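Local coordinates for protein Nsp15 (Middle East respiratory syndrome-related coronavirus, PDB 5YVD) that acts as an EndoU-family endoribonuclease that cuts RNA, probably at uridylates, and is assembled from six copies of the chain, at residues A[28-33]-A[39-44]; A[77-82]-A[105-110]; A[232-237]-A[251-256]. All coordinates share one frame; numbering follows the deposited sequence.

Overall arrangement
The three contacts follow one another along the chain, one in each of its three family regions, and share no strand or helix. Contact 1 is a buried, strand-to-strand pairing in the N-terminal oligomerisation region, carried by backbone hydrogen bonds, and other subunits reach it. Contact 2, in the middle domain, is small and partly buried: a sheet edge meets a loop through apolar side chains alone. Contact 3, in the endoribonuclease domain, is also partly buried, but here a charged group stacks on an aromatic ring. Contacts 2 and 3 lie on opposite sides of the chain's centre, their own centres about 42 Å apart; contacts 1 and 2 are nearer, at about 28 Å between centres.

Contact 1 (A[28-33]-A[39-44]); sequences NDKIFT and DICMFE
The ring of F32 lies with one face under the sulfur of C41, SG sitting 4.7 Å from the F32 ring centroid and 18° off the normal. C41 places its sulfur there with SG anti to the backbone N (chi1 -166°). The two residues form a non-hydrogen-bonded antiparallel pair, and C41 CB also touches the ring at F32 CE1, 3.9 Å away. Further along the same face of the sheet come K30 and E44. The K30 chain bends near its end, and NZ makes a salt bridge of 3.2 Å to OD1 of D29, on the syn side of that carboxylate. A second, long bridge of 3.7 Å runs from K30 NZ to OE1 of E44, which leaves the lysine between two acids. On the other face, CE of M42 meets CG2 of I31 at 3.5 Å and packs on CB of T33; beyond the hairpin, M42 also touches helices 2-12 and 51-59.

The backbone explains how M42 gets there. The pairs K30-E44 and F32-C41 enclose one residue, I31, on the first strand but two, M42 and F43, on the second, which makes a beta bulge. M42, with psi -7° where an extended strand would be strongly positive, sits at the bulge, and its N-H goes to I31 O at 2.7 Å. Past it the pairing is regular: T33 and I40 exchange a reciprocal pair of hydrogen bonds, T33 N to I40 O measuring 2.9 Å. The polar ends here are bonded outside the two segments, T33 OG1 to P23 O of the same chain and D39 OD2 to T48 OG1 of the second subunit. All this belongs to a bulged beta hairpin whose strand 30-35 is the middle one of the three-stranded antiparallel sheet in the N-terminal oligomerisation region.

Contact 2 (A[77-82]-A[105-110]); sequences ADICYK and TDIDVN
I79 runs its side chain out fully extended, with CG1 anti to the backbone N (chi1 -178°), while I107 has CG1 lodged between its backbone N and carbonyl carbon (chi1 66°) and then straightens at chi2; the two isoleucines therefore reach for each other tip to tip. This is apolar packing in the middle domain, between strand 79-80, an outermost strand of a mixed sheet, and the long loop that leads into strand 115-118. I79 is buried and I107 partly exposed, and their terminal CD1 methyls are 3.6 Å apart. I79 CD1 also lies 3.9 Å from I107 CG1. No hydrogen bond joins the two segments: I79 and Y81 instead pair through the backbone with C116, and I107 with T98, while the I79 side chain also packs on I99.

The second touch lies farther along both segments. K82 CG lies above one face of the Y81 ring, toward its rim, and the tyrosine meets the ring of F117 as well. V109 packs against I115 and approaches the tyrosine obliquely, its CG2 methyl 4.1 Å from Y81 CE2.

Contact 3 (A[232-237]-A[251-256]); sequences VVYGDF and LYKRQQ. Unlike the reference sequence in segment 251-256: R254 (reference Lys).
The guanidinium of R254 and the ring of F237 lie nearly flat on one another, planes 22° apart and centres 4.2 Å apart. It is a cation-pi stack in the endoribonuclease domain, formed between helix 248-255 and the loop that follows helix 229-234. The two side chains run antiparallel over one another, and the arginine covers the ring with more than its charged end. Its CD is 3.5 Å from F237 CZ and its CG 3.7 Å from the same ring carbon, so the aliphatic part sits near the far end of the phenyl. NE lies over the ring toward its rim, and NH1 carries on over the same face, 4.0 Å from F237 CD2. R254 leaves the helix with CG anti to the backbone N and then bends at chi2 (67°), which turns the guanidinium along the ring.

The stack takes up one face of the guanidinium, and NH2 forms a salt bridge with OE2 of E279. E279 also packs against F237, so the acid touches both members of the stack and would limit rotation of the guanidinium. G235 turns the chain out of helical geometry with a positive phi of 91°, where a side chain would be pressed against the carbonyl O of Y234 and the ring of F237.

K253, the neighbour of R254, also turns toward the first segment, but to a different group. Its chain is extended through chi3, and its ammonium comes to the edge of the Y234 ring, near the ring plane, not over a face. Here K253 NZ is 4.3 Å from Y234 CE1.

Contact 1 (A[28-33]-A[39-44])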
# COMPACT_ATOMS: atom_id res chain seq x y z
N ASN A 28 -3.76 3.83 -4.45
CA ASN A 28 -2.41 3.31 -4.31
C ASN A 28 -1.60 3.78 -5.52
O ASN A 28 -1.41 4.97 -5.72
CB ASN A 28 -2.42 1.77 -4.16
CG ASN A 28 -3.18 1.30 -2.93
OD1 ASN A 28 -3.98 0.39 -3.02
ND2 ASN A 28 -2.92 1.93 -1.76
N ASP A 29 -1.15 2.83 -6.33
CA ASP A 29 -0.36 3.13 -7.52
C ASP A 29 -1.20 3.47 -8.76
O ASP A 29 -0.63 3.73 -9.83
CB ASP A 29 0.52 1.92 -7.80
CG ASP A 29 -0.29 0.68 -8.15
OD1 ASP A 29 0.11 -0.06 -9.07
OD2 ASP A 29 -1.35 0.46 -7.53
N LYS A 30 -2.54 3.49 -8.65
CA LYS A 30 -3.39 3.64 -9.84
C LYS A 30 -4.29 4.88 -9.88
O LYS A 30 -4.60 5.49 -8.86
CB LYS A 30 -4.24 2.39 -10.03
CG LYS A 30 -3.41 1.13 -10.24
CD LYS A 30 -4.27 -0.12 -10.39
CE LYS A 30 -3.61 -1.33 -9.73
NZ LYS A 30 -2.30 -1.65 -10.37
N ILE A 31 -4.68 5.24 -11.10
CA ILE A 31 -5.66 6.30 -11.33
C ILE A 31 -6.90 5.72 -12.06
O ILE A 31 -6.78 5.06 -13.09
CB ILE A 31 -5.06 7.43 -12.16
CG1 ILE A 31 -3.87 8.05 -11.43
CG2 ILE A 31 -6.10 8.48 -12.48
CD1 ILE A 31 -4.22 9.07 -10.38
N PHE A 32 -8.09 5.97 -11.49
CA PHE A 32 -9.34 5.56 -12.12
C PHE A 32 -10.23 6.74 -12.41
O PHE A 32 -10.15 7.73 -11.72
CB PHE A 32 -10.10 4.64 -11.21
CG PHE A 32 -9.42 3.34 -10.95
CD1 PHE A 32 -9.81 2.20 -11.61
CD2 PHE A 32 -8.43 3.25 -10.00
CE1 PHE A 32 -9.19 0.99 -11.35
CE2 PHE A 32 -7.83 2.05 -9.71
CZ PHE A 32 -8.20 0.92 -10.39
N THR A 33 -11.10 6.61 -13.40
CA THR A 33 -12.09 7.66 -13.68
C THR A 33 -13.46 7.04 -13.88
O THR A 33 -13.58 5.97 -14.45
CB THR A 33 -11.69 8.51 -14.92
OG1 THR A 33 -12.44 9.73 -14.99
CG2 THR A 33 -11.87 7.72 -16.21
N ASP A 39 -15.67 2.17 -13.35
CA ASP A 39 -14.41 2.78 -13.00
C ASP A 39 -13.32 2.20 -13.85
O ASP A 39 -12.98 1.01 -13.69
CB ASP A 39 -14.08 2.48 -11.56
CG ASP A 39 -15.03 3.14 -10.60
OD1 ASP A 39 -15.40 4.32 -10.81
OD2 ASP A 39 -15.40 2.45 -9.63
N ILE A 40 -12.76 3.03 -14.74
CA ILE A 40 -11.69 2.65 -15.65
C ILE A 40 -10.32 3.16 -15.21
O ILE A 40 -10.13 4.35 -14.96
CB ILE A 40 -11.89 3.26 -17.06
CG1 ILE A 40 -13.31 3.00 -17.57
CG2 ILE A 40 -10.80 2.77 -18.02
CD1 ILE A 40 -13.67 1.54 -17.60
N CYS A 41 -9.36 2.24 -15.19
CA CYS A 41 -7.97 2.56 -14.92
C CYS A 41 -7.33 3.34 -16.05
O CYS A 41 -7.31 2.86 -17.17
CB CYS A 41 -7.19 1.26 -14.74
SG CYS A 41 -5.58 1.54 -14.02
N MET A 42 -6.79 4.52 -15.74
CA MET A 42 -6.11 5.38 -16.70
C MET A 42 -4.59 5.44 -16.52
O MET A 42 -3.90 6.07 -17.32
CB MET A 42 -6.56 6.81 -16.54
CG MET A 42 -7.92 7.18 -17.07
SD MET A 42 -7.96 8.99 -17.04
CE MET A 42 -7.98 9.33 -15.30
N PHE A 43 -4.04 4.86 -15.46
CA PHE A 43 -2.61 5.01 -15.24
C PHE A 43 -2.09 4.05 -14.17
O PHE A 43 -2.79 3.73 -13.20
CB PHE A 43 -2.31 6.46 -14.86
CG PHE A 43 -0.85 6.76 -14.71
CD1 PHE A 43 -0.05 6.91 -15.83
CD2 PHE A 43 -0.28 6.92 -13.45
CE1 PHE A 43 1.30 7.21 -15.70
CE2 PHE A 43 1.06 7.20 -13.31
CZ PHE A 43 1.86 7.35 -14.44
N GLU A 44 -0.85 3.60 -14.37
CA GLU A 44 -0.18 2.64 -13.48
C GLU A 44 1.21 3.22 -13.13
O GLU A 44 2.15 3.24 -13.94
CB GLU A 44 -0.09 1.27 -14.15
CG GLU A 44 0.03 0.06 -13.21
CD GLU A 44 -0.65 -1.20 -13.76
OE1 GLU A 44 -1.88 -1.14 -13.98
OE2 GLU A 44 0.03 -2.24 -13.95

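Contact 2 (A[77-82]-A[105-110])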
# COMPACT_ATOMS: atom_id res chain seq x y z
N ALA A 77 23.02 15.76 -18.70
CA ALA A 77 21.83 16.59 -18.56
C ALA A 77 21.08 16.17 -17.30
O ALA A 77 20.60 15.05 -17.20
CB ALA A 77 20.94 16.44 -19.77
N ASP A 78 20.98 17.09 -16.34
CA ASP A 78 20.33 16.83 -15.06
C ASP A 78 18.80 17.05 -15.10
O ASP A 78 18.06 16.33 -14.45
CB ASP A 78 20.98 17.68 -13.94
CG ASP A 78 22.52 17.46 -13.83
OD1 ASP A 78 22.98 16.52 -13.14
OD2 ASP A 78 23.26 18.24 -14.44
N ILE A 79 18.33 18.01 -15.88
CA ILE A 79 16.90 18.41 -15.86
C ILE A 79 16.52 19.14 -17.16
O ILE A 79 17.40 19.62 -17.89
CB ILE A 79 16.66 19.28 -14.62
CG1 ILE A 79 15.21 19.71 -14.47
CG2 ILE A 79 17.55 20.52 -14.65
CD1 ILE A 79 14.91 20.22 -13.07
N CYS A 80 15.23 19.21 -17.48
CA CYS A 80 14.82 19.89 -18.71
C CYS A 80 14.12 21.23 -18.40
O CYS A 80 13.52 21.39 -17.34
CB CYS A 80 13.92 18.98 -19.56
SG CYS A 80 14.72 17.56 -20.38
N TYR A 81 14.20 22.17 -19.34
CA TYR A 81 13.64 23.51 -19.15
C TYR A 81 12.30 23.67 -19.82
O TYR A 81 12.21 23.80 -21.03
CB TYR A 81 14.57 24.57 -19.72
CG TYR A 81 14.13 26.01 -19.47
CD1 TYR A 81 13.59 26.79 -20.49
CD2 TYR A 81 14.27 26.59 -18.20
CE1 TYR A 81 13.20 28.10 -20.27
CE2 TYR A 81 13.88 27.91 -17.97
CZ TYR A 81 13.34 28.66 -19.01
OH TYR A 81 12.97 29.99 -18.81
N LYS A 82 11.26 23.66 -19.00
CA LYS A 82 9.90 23.95 -19.42
C LYS A 82 9.31 22.83 -20.26
O LYS A 82 8.29 23.01 -20.90
CB LYS A 82 9.80 25.31 -20.13
CG LYS A 82 9.71 26.48 -19.16
CD LYS A 82 9.66 27.80 -19.92
CE LYS A 82 8.74 28.81 -19.25
NZ LYS A 82 9.16 29.10 -17.85
N THR A 105 6.79 19.44 -8.40
CA THR A 105 8.16 18.98 -8.68
C THR A 105 9.12 20.03 -9.27
O THR A 105 10.33 19.74 -9.43
CB THR A 105 8.13 17.82 -9.66
OG1 THR A 105 7.36 18.20 -10.82
CG2 THR A 105 7.55 16.59 -8.99
N ASP A 106 8.58 21.22 -9.61
CA ASP A 106 9.37 22.37 -10.10
C ASP A 106 10.36 22.84 -9.07
O ASP A 106 10.00 23.16 -7.93
CB ASP A 106 8.49 23.57 -10.43
CG ASP A 106 7.68 23.39 -11.71
OD1 ASP A 106 7.95 22.44 -12.48
OD2 ASP A 106 6.76 24.22 -11.93
N ILE A 107 11.62 22.89 -9.46
CA ILE A 107 12.63 23.58 -8.67
C ILE A 107 12.93 24.90 -9.35
O ILE A 107 12.64 25.08 -10.53
CB ILE A 107 13.90 22.75 -8.57
CG1 ILE A 107 14.57 22.60 -9.94
CG2 ILE A 107 13.57 21.41 -7.94
CD1 ILE A 107 15.76 21.66 -9.92
N ASP A 108 13.51 25.84 -8.62
CA ASP A 108 13.87 27.12 -9.21
C ASP A 108 14.94 26.91 -10.28
O ASP A 108 15.88 26.15 -10.08
CB ASP A 108 14.37 28.10 -8.13
CG ASP A 108 14.35 29.56 -8.61
OD1 ASP A 108 13.29 30.00 -9.11
OD2 ASP A 108 15.38 30.25 -8.47
N VAL A 109 14.76 27.58 -11.41
CA VAL A 109 15.73 27.53 -12.51
C VAL A 109 17.17 27.74 -12.02
O VAL A 109 18.08 26.98 -12.37
CB VAL A 109 15.38 28.55 -13.62
CG1 VAL A 109 15.35 29.98 -13.08
CG2 VAL A 109 16.36 28.42 -14.79
N ASN A 110 17.36 28.76 -11.19
CA ASN A 110 18.68 29.07 -10.67
C ASN A 110 19.22 27.88 -9.86
O ASN A 110 18.58 27.39 -8.92
CB ASN A 110 18.67 30.36 -9.82
CG ASN A 110 18.42 31.64 -10.64
OD1 ASN A 110 18.50 32.73 -10.10
ND2 ASN A 110 18.13 31.52 -11.93

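Contact 3 (A[232-237]-A[251-256])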
# COMPACT_ATOMS: atom_id res chain seq x y z
N VAL A 232 34.09 -13.43 -29.90
CA VAL A 232 33.67 -12.09 -29.54
C VAL A 232 32.25 -11.79 -30.04
O VAL A 232 31.39 -11.34 -29.28
CB VAL A 232 34.68 -11.04 -30.06
CG1 VAL A 232 34.20 -9.64 -29.75
CG2 VAL A 232 36.05 -11.23 -29.44
N VAL A 233 31.99 -12.04 -31.31
CA VAL A 233 30.73 -11.64 -31.91
C VAL A 233 29.70 -12.78 -31.95
O VAL A 233 28.60 -12.66 -31.41
CB VAL A 233 30.96 -11.08 -33.31
CG1 VAL A 233 29.70 -10.38 -33.81
CG2 VAL A 233 32.13 -10.09 -33.27
N TYR A 234 30.06 -13.89 -32.56
CA TYR A 234 29.13 -15.02 -32.67
C TYR A 234 28.76 -15.57 -31.32
O TYR A 234 27.62 -15.97 -31.11
CB TYR A 234 29.72 -16.11 -33.52
CG TYR A 234 29.75 -15.72 -34.95
CD1 TYR A 234 28.60 -15.84 -35.73
CD2 TYR A 234 30.90 -15.21 -35.54
CE1 TYR A 234 28.59 -15.48 -37.06
CE2 TYR A 234 30.90 -14.86 -36.87
CZ TYR A 234 29.74 -15.00 -37.62
OH TYR A 234 29.73 -14.64 -38.94
N GLY A 235 29.74 -15.57 -30.41
CA GLY A 235 29.56 -16.11 -29.06
C GLY A 235 29.96 -17.56 -29.05
O GLY A 235 29.78 -18.26 -30.03
N ASP A 236 30.52 -18.00 -27.93
CA ASP A 236 30.87 -19.40 -27.67
C ASP A 236 29.97 -19.93 -26.53
O ASP A 236 29.99 -19.41 -25.40
CB ASP A 236 32.32 -19.46 -27.27
CG ASP A 236 32.80 -20.84 -26.98
OD1 ASP A 236 32.02 -21.82 -27.03
OD2 ASP A 236 34.00 -20.92 -26.67
N PHE A 237 29.18 -20.95 -26.87
CA PHE A 237 28.21 -21.58 -25.97
C PHE A 237 28.60 -23.03 -25.67
O PHE A 237 27.75 -23.81 -25.20
CB PHE A 237 26.82 -21.51 -26.61
CG PHE A 237 26.51 -20.16 -27.17
CD1 PHE A 237 25.92 -19.18 -26.37
CD2 PHE A 237 26.87 -19.84 -28.47
CE1 PHE A 237 25.67 -17.91 -26.87
CE2 PHE A 237 26.62 -18.58 -28.98
CZ PHE A 237 26.03 -17.61 -28.18
N LEU A 251 24.29 -11.03 -30.57
CA LEU A 251 23.29 -11.46 -29.61
C LEU A 251 21.92 -11.62 -30.27
O LEU A 251 21.22 -12.60 -30.00
CB LEU A 251 23.19 -10.48 -28.42
CG LEU A 251 22.03 -10.67 -27.45
CD1 LEU A 251 22.07 -12.06 -26.87
CD2 LEU A 251 22.04 -9.66 -26.32
N TYR A 252 21.53 -10.65 -31.08
CA TYR A 252 20.26 -10.75 -31.80
C TYR A 252 20.24 -11.99 -32.68
O TYR A 252 19.29 -12.81 -32.62
CB TYR A 252 20.04 -9.52 -32.67
CG TYR A 252 18.93 -9.63 -33.67
CD1 TYR A 252 19.21 -9.75 -35.02
CD2 TYR A 252 17.61 -9.59 -33.28
CE1 TYR A 252 18.20 -9.84 -35.94
CE2 TYR A 252 16.58 -9.66 -34.20
CZ TYR A 252 16.89 -9.80 -35.53
OH TYR A 252 15.89 -9.88 -36.46
N LYS A 253 21.28 -12.15 -33.50
CA LYS A 253 21.32 -13.25 -34.45
C LYS A 253 21.13 -14.53 -33.70
O LYS A 253 20.40 -15.42 -34.11
CB LYS A 253 22.66 -13.30 -35.19
CG LYS A 253 22.79 -14.49 -36.09
CD LYS A 253 24.02 -14.39 -36.96
CE LYS A 253 24.21 -15.66 -37.79
NZ LYS A 253 24.50 -16.83 -36.92
N ARG A 254 21.80 -14.59 -32.57
CA ARG A 254 21.82 -15.77 -31.78
C ARG A 254 20.45 -16.10 -31.23
O ARG A 254 19.96 -17.19 -31.42
CB ARG A 254 22.80 -15.60 -30.63
CG ARG A 254 22.75 -16.72 -29.62
CD ARG A 254 23.24 -18.00 -30.25
NE ARG A 254 22.80 -19.17 -29.51
CZ ARG A 254 23.06 -20.42 -29.86
NH1 ARG A 254 23.81 -20.70 -30.93
NH2 ARG A 254 22.58 -21.40 -29.12
N GLN A 255 19.84 -15.13 -30.55
CA GLN A 255 18.64 -15.40 -29.77
C GLN A 255 17.40 -15.65 -30.63
O GLN A 255 16.46 -16.33 -30.19
CB GLN A 255 18.40 -14.29 -28.76
CG GLN A 255 17.74 -13.07 -29.33
CD GLN A 255 16.25 -13.20 -29.36
OE1 GLN A 255 15.68 -13.85 -28.51
NE2 GLN A 255 15.60 -12.58 -30.34
N GLN A 256 17.41 -15.10 -31.84
CA GLN A 256 16.39 -15.37 -32.84
C GLN A 256 16.37 -16.83 -33.29
O GLN A 256 15.43 -17.24 -33.97
CB GLN A 256 16.63 -14.51 -34.07
CG GLN A 256 16.14 -13.09 -33.93
CD GLN A 256 14.82 -12.86 -34.62
OE1 GLN A 256 14.68 -13.08 -35.83
NE2 GLN A 256 13.84 -12.39 -33.86